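Local coordinates for protein chitinase A (Cycas revoluta, PDB 4R5E) that probably hydrolyses chitin as a class V plant chitinase of glycoside hydrolase family 18, here holding a bound allosamizoline and two linked allosamine-type sugars, at residues P11-S16 with S329-I334; T71-G76 with H113-D118; L236-F241 with Y325-V330. All coordinates share one frame; numbering follows the deposited sequence.

Contact 1: residues P11-S16 with S329-I334. With NAA (2-acetamido-2-deoxy-beta-D-allopyranose), chain B.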
loop_
_atom_site.group_PDB
_atom_site.type_symbol
_atom_site.label_atom_id
_atom_site.label_comp_id
_atom_site.label_asym_id
_atom_site.label_seq_id
_atom_site.Cartn_x
_atom_site.Cartn_y
_atom_site.Cartn_z
ATOM N N PRO A 11 -2.340 1.071 10.134
ATOM C CA PRO A 11 -1.107 1.637 10.667
ATOM C C PRO A 11 -1.167 1.822 12.180
ATOM O O PRO A 11 -2.112 2.422 12.705
ATOM C CB PRO A 11 -1.009 2.980 9.947
ATOM C CG PRO A 11 -2.435 3.380 9.730
ATOM C CD PRO A 11 -3.292 2.133 9.778
ATOM N N ALA A 12 -0.151 1.315 12.873
ATOM C CA ALA A 12 -0.108 1.365 14.330
ATOM C C ALA A 12 -0.137 2.779 14.905
ATOM O O ALA A 12 -0.596 2.958 16.033
ATOM C CB ALA A 12 1.103 0.607 14.852
ATOM N N TYR A 13 0.317 3.773 14.138
ATOM C CA TYR A 13 0.260 5.168 14.604
ATOM C C TYR A 13 -1.158 5.596 14.942
ATOM O O TYR A 13 -1.340 6.528 15.722
ATOM C CB TYR A 13 0.848 6.166 13.580
ATOM C CG TYR A 13 -0.082 6.515 12.416
ATOM C CD1 TYR A 13 -1.225 7.307 12.606
ATOM C CD2 TYR A 13 0.189 6.070 11.129
ATOM C CE1 TYR A 13 -2.066 7.618 11.548
ATOM C CE2 TYR A 13 -0.648 6.370 10.071
ATOM C CZ TYR A 13 -1.773 7.145 10.280
ATOM O OH TYR A 13 -2.615 7.441 9.231
ATOM N N SER A 14 -2.155 4.955 14.330
ATOM C CA SER A 14 -3.545 5.384 14.473
ATOM C C SER A 14 -4.278 4.754 15.657
ATOM O O SER A 14 -5.475 4.981 15.827
ATOM C CB SER A 14 -4.317 5.100 13.176
ATOM O OG SER A 14 -4.601 3.715 13.022
ATOM N N VAL A 15 -3.570 3.990 16.490
ATOM C CA VAL A 15 -4.214 3.171 17.524
ATOM C C VAL A 15 -5.155 3.911 18.495
ATOM O O VAL A 15 -6.180 3.357 18.886
ATOM C CB VAL A 15 -3.173 2.358 18.327
ATOM C CG1 VAL A 15 -2.327 3.268 19.214
ATOM C CG2 VAL A 15 -3.855 1.261 19.135
ATOM N N SER A 16 -4.821 5.141 18.875
ATOM C CA SER A 16 -5.671 5.889 19.810
ATOM C C SER A 16 -7.052 6.142 19.217
ATOM O O SER A 16 -8.067 5.835 19.845
ATOM C CB SER A 16 -5.028 7.213 20.215
ATOM O OG SER A 16 -3.812 6.990 20.899
ATOM N N SER A 329 -5.112 3.649 3.905
ATOM C CA SER A 329 -5.032 2.737 5.058
ATOM C C SER A 329 -6.386 2.764 5.768
ATOM O O SER A 329 -7.109 3.756 5.701
ATOM C CB SER A 329 -3.899 3.136 6.011
ATOM O OG SER A 329 -4.051 4.466 6.501
ATOM N N VAL A 330 -6.724 1.684 6.457
ATOM C CA VAL A 330 -8.125 1.434 6.817
ATOM C C VAL A 330 -8.688 2.395 7.865
ATOM O O VAL A 330 -9.898 2.608 7.922
ATOM C CB VAL A 330 -8.374 -0.035 7.240
ATOM C CG1 VAL A 330 -8.083 -0.971 6.074
ATOM C CG2 VAL A 330 -7.558 -0.421 8.471
ATOM N N ASN A 331 -7.810 2.946 8.698
ATOM C CA ASN A 331 -8.166 4.025 9.632
ATOM C C ASN A 331 -8.696 5.293 8.963
ATOM O O ASN A 331 -9.350 6.105 9.613
ATOM C CB ASN A 331 -6.974 4.395 10.530
ATOM C CG ASN A 331 -5.820 5.005 9.754
ATOM O OD1 ASN A 331 -5.393 6.140 10.011
ATOM N ND2 ASN A 331 -5.322 4.272 8.787
ATOM N N GLN A 332 -8.417 5.460 7.677
ATOM C CA GLN A 332 -8.806 6.670 6.950
ATOM C C GLN A 332 -10.236 6.636 6.400
ATOM O O GLN A 332 -10.721 7.647 5.887
ATOM C CB GLN A 332 -7.820 6.939 5.818
ATOM C CG GLN A 332 -6.400 7.215 6.290
ATOM C CD GLN A 332 -5.382 7.175 5.168
ATOM O OE1 GLN A 332 -5.543 6.441 4.183
ATOM N NE2 GLN A 332 -4.312 7.945 5.315
ATOM N N ASP A 333 -10.900 5.488 6.491
ATOM C CA ASP A 333 -12.302 5.352 6.098
ATOM C C ASP A 333 -13.019 4.720 7.281
ATOM O O ASP A 333 -13.253 3.519 7.314
ATOM C CB ASP A 333 -12.402 4.498 4.832
ATOM C CG ASP A 333 -13.818 4.416 4.264
ATOM O OD1 ASP A 333 -14.799 4.820 4.927
ATOM O OD2 ASP A 333 -13.945 3.916 3.129
ATOM N N ILE A 334 -13.346 5.543 8.273
ATOM C CA ILE A 334 -13.793 5.010 9.565
ATOM C C ILE A 334 -15.090 4.204 9.468
ATOM O O ILE A 334 -15.273 3.244 10.221
ATOM C CB ILE A 334 -13.893 6.102 10.658
ATOM C CG1 ILE A 334 -14.968 7.134 10.338
ATOM C CG2 ILE A 334 -12.548 6.780 10.858
ATOM C CD1 ILE A 334 -15.164 8.162 11.435
HETATM C C1 NAA B . 2.869 8.868 9.939
HETATM C C2 NAA B . 3.882 9.503 10.889
HETATM C C3 NAA B . 3.224 9.948 12.189
HETATM C C4 NAA B . 1.984 10.784 11.902
HETATM C C5 NAA B . 1.040 10.005 10.993
HETATM C C6 NAA B . -0.227 10.784 10.654
HETATM C C7 NAA B . 6.107 8.550 10.537
HETATM C C8 NAA B . 7.092 7.488 10.937
HETATM N N2 NAA B . 4.937 8.545 11.175
HETATM O O3 NAA B . 2.866 8.796 12.965
HETATM O O4 NAA B . 1.333 11.121 13.131
HETATM O O5 NAA B . 1.725 9.697 9.781
HETATM O O6 NAA B . 0.062 11.798 9.687
HETATM O O7 NAA B . 6.378 9.370 9.671
HETATM O O HOH W 1 -1.940 6.229 7.001
HETATM O O HOH W 2 -3.903 9.550 7.831
#

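Contact 2: residues T71-G76 with H113-D118. With AMI (allosamizoline), chain E.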
loop_
_atom_site.group_PDB
_atom_site.type_symbol
_atom_site.label_atom_id
_atom_site.label_comp_id
_atom_site.label_asym_id
_atom_site.label_seq_id
_atom_site.Cartn_x
_atom_site.Cartn_y
_atom_site.Cartn_z
ATOM N N THR A 71 -3.667 -12.403 8.596
ATOM C CA THR A 71 -2.888 -11.194 8.840
ATOM C C THR A 71 -1.435 -11.331 8.411
ATOM O O THR A 71 -0.870 -12.424 8.378
ATOM C CB THR A 71 -2.924 -10.781 10.324
ATOM O OG1 THR A 71 -2.363 -11.822 11.132
ATOM C CG2 THR A 71 -4.343 -10.471 10.772
ATOM N N LEU A 72 -0.839 -10.202 8.055
ATOM C CA LEU A 72 0.590 -10.119 7.813
ATOM C C LEU A 72 1.132 -8.914 8.554
ATOM O O LEU A 72 0.402 -7.946 8.825
ATOM C CB LEU A 72 0.898 -9.974 6.324
ATOM C CG LEU A 72 0.526 -11.142 5.401
ATOM C CD1 LEU A 72 -0.946 -11.133 5.024
ATOM C CD2 LEU A 72 1.373 -11.090 4.140
ATOM N N ILE A 73 2.414 -8.976 8.886
ATOM C CA ILE A 73 3.103 -7.828 9.455
ATOM C C ILE A 73 4.076 -7.267 8.422
ATOM O O ILE A 73 4.884 -8.002 7.842
ATOM C CB ILE A 73 3.770 -8.159 10.818
ATOM C CG1 ILE A 73 4.421 -6.905 11.420
ATOM C CG2 ILE A 73 4.770 -9.305 10.709
ATOM C CD1 ILE A 73 4.543 -6.921 12.929
ATOM N N SER A 74 3.957 -5.967 8.171
ATOM C CA SER A 74 4.750 -5.275 7.173
ATOM C C SER A 74 5.961 -4.628 7.834
ATOM O O SER A 74 5.843 -3.971 8.865
ATOM C CB SER A 74 3.907 -4.210 6.471
ATOM O OG SER A 74 4.630 -3.577 5.439
ATOM N N ILE A 75 7.118 -4.830 7.223
ATOM C CA ILE A 75 8.373 -4.328 7.733
ATOM C C ILE A 75 8.843 -3.154 6.876
ATOM O O ILE A 75 8.980 -3.270 5.660
ATOM C CB ILE A 75 9.441 -5.444 7.722
ATOM C CG1 ILE A 75 8.989 -6.628 8.583
ATOM C CG2 ILE A 75 10.784 -4.904 8.193
ATOM C CD1 ILE A 75 9.717 -7.927 8.284
ATOM N N GLY A 76 9.085 -2.021 7.521
ATOM C CA GLY A 76 9.624 -0.855 6.838
ATOM C C GLY A 76 8.658 0.310 6.820
ATOM O O GLY A 76 8.268 0.814 7.870
ATOM N N HIS A 113 0.231 -14.464 9.920
ATOM C CA HIS A 113 0.304 -15.518 8.906
ATOM C C HIS A 113 1.307 -15.224 7.807
ATOM O O HIS A 113 1.522 -16.053 6.927
ATOM C CB HIS A 113 -1.077 -15.749 8.293
ATOM C CG HIS A 113 -2.118 -16.105 9.301
ATOM N ND1 HIS A 113 -2.830 -15.155 9.998
ATOM C CD2 HIS A 113 -2.571 -17.305 9.736
ATOM C CE1 HIS A 113 -3.663 -15.748 10.831
ATOM N NE2 HIS A 113 -3.524 -17.054 10.694
ATOM N N GLY A 114 1.928 -14.048 7.842
ATOM C CA GLY A 114 2.867 -13.688 6.803
ATOM C C GLY A 114 3.674 -12.454 7.125
ATOM O O GLY A 114 3.448 -11.784 8.148
ATOM N N LEU A 115 4.631 -12.199 6.236
ATOM C CA LEU A 115 5.542 -11.067 6.285
ATOM C C LEU A 115 5.400 -10.257 5.019
ATOM O O LEU A 115 5.154 -10.809 3.949
ATOM C CB LEU A 115 6.984 -11.562 6.351
ATOM C CG LEU A 115 7.425 -12.221 7.647
ATOM C CD1 LEU A 115 8.772 -12.897 7.463
ATOM C CD2 LEU A 115 7.486 -11.172 8.746
ATOM N N ASP A 116 5.598 -8.950 5.147
ATOM C CA ASP A 116 5.573 -8.043 4.012
ATOM C C ASP A 116 6.764 -7.108 4.119
ATOM O O ASP A 116 7.156 -6.721 5.220
ATOM C CB ASP A 116 4.259 -7.268 4.013
ATOM C CG ASP A 116 4.173 -6.235 2.905
ATOM O OD1 ASP A 116 4.121 -6.622 1.717
ATOM O OD2 ASP A 116 4.113 -5.032 3.225
ATOM N N LEU A 117 7.356 -6.789 2.974
ATOM C CA LEU A 117 8.452 -5.828 2.910
ATOM C C LEU A 117 7.973 -4.564 2.219
ATOM O O LEU A 117 7.491 -4.625 1.088
ATOM C CB LEU A 117 9.619 -6.411 2.122
ATOM C CG LEU A 117 10.147 -7.754 2.627
ATOM C CD1 LEU A 117 11.231 -8.249 1.685
ATOM C CD2 LEU A 117 10.652 -7.682 4.062
ATOM N N ASP A 118 8.096 -3.428 2.904
ATOM C CA ASP A 118 7.791 -2.131 2.309
ATOM C C ASP A 118 9.068 -1.298 2.194
ATOM O O ASP A 118 9.444 -0.571 3.117
ATOM C CB ASP A 118 6.710 -1.413 3.123
ATOM C CG ASP A 118 6.262 -0.102 2.490
ATOM O OD1 ASP A 118 6.579 0.152 1.307
ATOM O OD2 ASP A 118 5.598 0.683 3.205
HETATM C C1 AMI E . 2.477 3.910 1.282
HETATM C C2 AMI E . 3.594 3.560 2.260
HETATM C C3 AMI E . 3.271 4.279 3.563
HETATM C C4 AMI E . 2.498 5.514 3.076
HETATM C C5 AMI E . 1.607 4.945 1.975
HETATM C C6 AMI E . 0.938 5.931 1.013
HETATM C C7 AMI E . 2.456 1.697 1.731
HETATM C C8 AMI E . 2.750 -0.668 2.246
HETATM C C9 AMI E . 0.876 0.079 0.831
HETATM N N2 AMI E . 3.451 2.112 2.387
HETATM N N7 AMI E . 2.052 0.445 1.616
HETATM O O3 AMI E . 4.459 4.569 4.313
HETATM O O4 AMI E . 1.732 6.132 4.111
HETATM O O6 AMI E . 1.895 6.728 0.322
HETATM O O7 AMI E . 1.712 2.731 1.077
#

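Contact 3: residues L236-F241 with Y325-V330. With AMI (allosamizoline), chain E; NAA (2-acetamido-2-deoxy-beta-D-allopyranose), chain C.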
loop_
_atom_site.group_PDB
_atom_site.type_symbol
_atom_site.label_atom_id
_atom_site.label_comp_id
_atom_site.label_asym_id
_atom_site.label_seq_id
_atom_site.Cartn_x
_atom_site.Cartn_y
_atom_site.Cartn_z
ATOM N N LEU A 236 -4.001 -4.654 -6.722
ATOM C CA LEU A 236 -4.104 -3.232 -7.064
ATOM C C LEU A 236 -4.352 -2.347 -5.847
ATOM O O LEU A 236 -5.362 -2.487 -5.164
ATOM C CB LEU A 236 -5.231 -3.017 -8.074
ATOM C CG LEU A 236 -5.462 -1.575 -8.522
ATOM C CD1 LEU A 236 -4.288 -1.053 -9.329
ATOM C CD2 LEU A 236 -6.756 -1.488 -9.313
ATOM N N GLY A 237 -3.440 -1.417 -5.601
ATOM C CA GLY A 237 -3.590 -0.488 -4.491
ATOM C C GLY A 237 -4.573 0.616 -4.793
ATOM O O GLY A 237 -4.599 1.137 -5.906
ATOM N N ILE A 238 -5.372 0.963 -3.784
ATOM C CA ILE A 238 -6.345 2.045 -3.846
ATOM C C ILE A 238 -6.212 2.850 -2.553
ATOM O O ILE A 238 -6.233 2.278 -1.459
ATOM C CB ILE A 238 -7.787 1.511 -3.965
ATOM C CG1 ILE A 238 -7.918 0.577 -5.177
ATOM C CG2 ILE A 238 -8.778 2.669 -4.062
ATOM C CD1 ILE A 238 -9.241 -0.148 -5.256
ATOM N N PRO A 239 -6.059 4.175 -2.664
ATOM C CA PRO A 239 -5.899 4.971 -1.456
ATOM C C PRO A 239 -7.226 5.291 -0.770
ATOM O O PRO A 239 -8.242 5.500 -1.435
ATOM C CB PRO A 239 -5.246 6.251 -1.978
ATOM C CG PRO A 239 -5.803 6.398 -3.347
ATOM C CD PRO A 239 -6.024 5.009 -3.879
ATOM N N LEU A 240 -7.200 5.312 0.564
ATOM C CA LEU A 240 -8.327 5.784 1.363
ATOM C C LEU A 240 -8.085 7.206 1.861
ATOM O O LEU A 240 -8.695 7.654 2.837
ATOM C CB LEU A 240 -8.589 4.830 2.531
ATOM C CG LEU A 240 -9.100 3.449 2.128
ATOM C CD1 LEU A 240 -9.212 2.559 3.357
ATOM C CD2 LEU A 240 -10.436 3.556 1.401
ATOM N N PHE A 241 -7.187 7.909 1.175
ATOM C CA PHE A 241 -6.909 9.311 1.425
ATOM C C PHE A 241 -6.837 10.016 0.083
ATOM O O PHE A 241 -6.666 9.378 -0.964
ATOM C CB PHE A 241 -5.577 9.484 2.166
ATOM C CG PHE A 241 -4.390 9.062 1.359
ATOM C CD1 PHE A 241 -4.003 7.731 1.323
ATOM C CD2 PHE A 241 -3.691 9.981 0.590
ATOM C CE1 PHE A 241 -2.927 7.327 0.553
ATOM C CE2 PHE A 241 -2.608 9.583 -0.178
ATOM C CZ PHE A 241 -2.234 8.250 -0.201
ATOM N N TYR A 325 -7.253 -6.469 -4.676
ATOM C CA TYR A 325 -6.980 -5.067 -4.403
ATOM C C TYR A 325 -6.550 -4.893 -2.954
ATOM O O TYR A 325 -6.799 -5.766 -2.107
ATOM C CB TYR A 325 -8.226 -4.213 -4.665
ATOM C CG TYR A 325 -9.429 -4.665 -3.865
ATOM C CD1 TYR A 325 -9.619 -4.234 -2.553
ATOM C CD2 TYR A 325 -10.364 -5.534 -4.407
ATOM C CE1 TYR A 325 -10.704 -4.663 -1.808
ATOM C CE2 TYR A 325 -11.460 -5.962 -3.670
ATOM C CZ TYR A 325 -11.628 -5.518 -2.368
ATOM O OH TYR A 325 -12.721 -5.955 -1.638
ATOM N N PHE A 326 -5.913 -3.761 -2.679
ATOM C CA PHE A 326 -5.598 -3.373 -1.303
ATOM C C PHE A 326 -5.973 -1.925 -1.058
ATOM O O PHE A 326 -6.015 -1.120 -1.984
ATOM C CB PHE A 326 -4.126 -3.666 -0.927
ATOM C CG PHE A 326 -3.127 -2.616 -1.355
ATOM C CD1 PHE A 326 -2.997 -1.419 -0.657
ATOM C CD2 PHE A 326 -2.267 -2.860 -2.418
ATOM C CE1 PHE A 326 -2.058 -0.478 -1.034
ATOM C CE2 PHE A 326 -1.327 -1.921 -2.799
ATOM C CZ PHE A 326 -1.224 -0.721 -2.111
ATOM N N PHE A 327 -6.238 -1.617 0.206
ATOM C CA PHE A 327 -6.484 -0.263 0.662
ATOM C C PHE A 327 -5.396 0.183 1.630
ATOM O O PHE A 327 -5.098 -0.522 2.597
ATOM C CB PHE A 327 -7.828 -0.181 1.382
ATOM C CG PHE A 327 -9.017 -0.214 0.466
ATOM C CD1 PHE A 327 -9.306 0.864 -0.361
ATOM C CD2 PHE A 327 -9.865 -1.310 0.448
ATOM C CE1 PHE A 327 -10.406 0.841 -1.202
ATOM C CE2 PHE A 327 -10.972 -1.336 -0.389
ATOM C CZ PHE A 327 -11.243 -0.254 -1.209
ATOM N N TRP A 328 -4.813 1.350 1.357
ATOM C CA TRP A 328 -3.993 2.072 2.329
ATOM C C TRP A 328 -4.707 3.386 2.656
ATOM O O TRP A 328 -4.873 4.202 1.753
ATOM C CB TRP A 328 -2.592 2.405 1.792
ATOM C CG TRP A 328 -1.847 3.197 2.821
ATOM C CD1 TRP A 328 -1.962 4.535 3.065
ATOM C CD2 TRP A 328 -0.956 2.685 3.818
ATOM N NE1 TRP A 328 -1.187 4.888 4.142
ATOM C CE2 TRP A 328 -0.560 3.771 4.624
ATOM C CE3 TRP A 328 -0.452 1.413 4.106
ATOM C CZ2 TRP A 328 0.329 3.629 5.688
ATOM C CZ3 TRP A 328 0.424 1.271 5.163
ATOM C CH2 TRP A 328 0.808 2.369 5.942
ATOM N N SER A 329 -5.112 3.649 3.905
ATOM C CA SER A 329 -5.032 2.737 5.058
ATOM C C SER A 329 -6.386 2.764 5.768
ATOM O O SER A 329 -7.109 3.756 5.701
ATOM C CB SER A 329 -3.899 3.136 6.011
ATOM O OG SER A 329 -4.051 4.466 6.501
ATOM N N VAL A 330 -6.724 1.684 6.457
ATOM C CA VAL A 330 -8.125 1.434 6.817
ATOM C C VAL A 330 -8.688 2.395 7.865
ATOM O O VAL A 330 -9.898 2.608 7.922
ATOM C CB VAL A 330 -8.374 -0.035 7.240
ATOM C CG1 VAL A 330 -8.083 -0.971 6.074
ATOM C CG2 VAL A 330 -7.558 -0.421 8.471
HETATM C C1 AMI E . 2.477 3.910 1.282
HETATM C C2 AMI E . 3.594 3.560 2.260
HETATM C C3 AMI E . 3.271 4.279 3.563
HETATM C C4 AMI E . 2.498 5.514 3.076
HETATM C C5 AMI E . 1.607 4.945 1.975
HETATM C C6 AMI E . 0.938 5.931 1.013
HETATM C C7 AMI E . 2.456 1.697 1.731
HETATM C C8 AMI E . 2.750 -0.668 2.246
HETATM C C9 AMI E . 0.876 0.079 0.831
HETATM N N2 AMI E . 3.451 2.112 2.387
HETATM N N7 AMI E . 2.052 0.445 1.616
HETATM O O3 AMI E . 4.459 4.569 4.313
HETATM O O4 AMI E . 1.732 6.132 4.111
HETATM O O6 AMI E . 1.895 6.728 0.322
HETATM O O7 AMI E . 1.712 2.731 1.077
HETATM C C1 NAA C . 2.315 7.049 5.037
HETATM C C2 NAA C . 1.254 7.898 5.720
HETATM C C3 NAA C . 1.876 8.702 6.857
HETATM C C4 NAA C . 2.711 7.829 7.796
HETATM C C5 NAA C . 3.667 6.960 6.992
HETATM C C6 NAA C . 4.464 5.996 7.874
HETATM C C7 NAA C . -0.637 8.625 4.315
HETATM C C8 NAA C . -1.129 9.638 3.320
HETATM N N2 NAA C . 0.616 8.785 4.751
HETATM O O3 NAA C . 2.702 9.732 6.291
HETATM O O4 NAA C . 3.503 8.648 8.673
HETATM O O5 NAA C . 2.922 6.217 6.027
HETATM O O6 NAA C . 5.288 5.153 7.057
HETATM O O7 NAA C . -1.368 7.720 4.691
#

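Contact 1: residues P11-S16 with S329-I334
The amide of N331 packs against P11, Y13 and S14. ND2 of N331 lies 3.1 Å from P11 CD, while OD1 faces S14 CB. The amide stands almost upright to the Y13 ring, with the planes 84° apart, and puts OD1 3.2 Å from Y13 OH.

Hydrogen bonds within each loop fix the surfaces that meet. N331 CG sits between its backbone N and carbonyl carbon (chi1 66°), which folds ND2 back to S329 OG at 2.6 Å through a bent N-H. On the other side P11 O takes both S14 N and S14 OG, the hydroxyl at 2.8 Å.

Water bridges the two loops: one molecule joins Y13 OH (2.6 Å) to S329 OG, and a second joins the same hydroxyl to Q332 NE2. Tethered at its OH, the tyrosine offers one face to an allosamine sugar, whose C5 lies 3.7 Å above the ring centre. Loops at the C-terminal ends of the first and last barrel strands meeting beside a sugar-stacking tyrosine are consistent with the carbohydrate-binding cleft of a family 18 TIM barrel.

Contact 2: residues T71-G76 with H113-D118
L72 lays its CB and CG over the backbone of G114, with CG 3.7 Å from G114 CA; the absence of a side chain on the glycine is what lets the leucine settle there. The two strands run parallel with an angle of 27° between them, as neighbours do in a twisted barrel. I73 N donates to G114 O, D116 N to I73 O, I75 N to D116 O and D118 N to I75 O, the last at 2.9 Å and nearly straight. At the start of the pairing H113 extends the ladder: its backbone N reaches T71 O, and its ring ND1 receives T71 N at 3.2 Å from a direction tilted 30° out of the ring plane.

I73, I75, L115 and L117 make an apolar layer on one face. L115 CD2 is the common neighbour there, 3.8 Å from I73 CG2 and 4.0 Å from I75 CD1.

The opposite face, which looks into the barrel, carries L72 as well as the polar pair S74 and D116. S74 OG gives a 2.7 Å bond to D116 OD2, meeting the lone pair turned away from the other carboxylate oxygen. Both groups swing anti to their backbone N (chi1 -176° for S74), which brings the hydroxyl to the carboxylate. T157 from the next strand binds D116 OD1, so the buried carboxylate is held at both oxygens. Two residues on, D118 brings OD2 to 2.7 Å from N2 of allosamizoline, and its OD1 lies near E120.

These are the SxGG and DxDxE signatures of family 18 chitinases. The chemistry implies a layered site: S74 and T157 fix the rotation of D116 in the second shell, while D118 meets the oxazoline-like ring directly, consistent with substrate-assisted catalysis.

Contact 3: residues L236-F241 with Y325-V330
W328 O draws several groups from the strand beside it. L240 N donates to it at 2.8 Å in an almost straight bond, P239 CA brings a weaker C-H to the same oxygen, and the F241 ring turns its edge that way. Further back the parallel ladder continues with F326 N to L236 O, I238 N to F326 O and a longer W328 N to I238 O.

Hydrophobic side chains fill the outer face. I238 and F327 run alongside each other, with I238 CG2 3.8 Å from F327 CE1. L240 comes across the F327 side chain nearly perpendicular to it, CD2 touching F327 CD1, while its CD1 branch reaches S329 O. Helices 307-319 and 337-346 close over this layer.

Inside the barrel, G237 leaves its space to the F326 ring, which sits over the glycine CA; their very close spacing is doubtful in detail. F326 CE1 also comes 3.5 Å from a methyl carbon, C9, of allosamizoline. The indole of W328 extends anti to its backbone N (chi1 177°) and is sandwiched: allosamizoline C5 lies 3.5 Å above one face and S329 CB covers the opposite one, an arrangement that the cis peptide between the two residues probably makes possible. In the indole plane NE1 donates to O7 of the neighbouring sugar at 2.9 Å, with an N-H...O angle of 159°. That sugar's acetamido methyl, C8, rests 3.6 Å above the centre of the F241 ring.

W328 thus lies under the cyclopentane of allosamizoline and hydrogen-bonds the sugar joined to it. Such a residue at the end of the last strand, followed by a non-proline cis peptide, is characteristic of the substrate site in family 18 TIM-barrel chitinases.

The three contacts show how one barrel serves an extended ligand from different walls. Contacts 2 and 3 lie in series along the chain, their centres 16 Å apart and nearest atoms about 6 Å apart; allosamizoline lies between them, with D118 at one flank and W328 beneath. Contact 1, whose centre is 12 Å from that of contact 3, shares S329 and V330 with it, and Q332 CB packs 3.2 Å from L240 O. Contact 1 stands about 17 Å, centre to centre, from contact 2 and receives the far sugar. Linked in a row, the three rings run from the D118 wall past F241 to the Y13 platform.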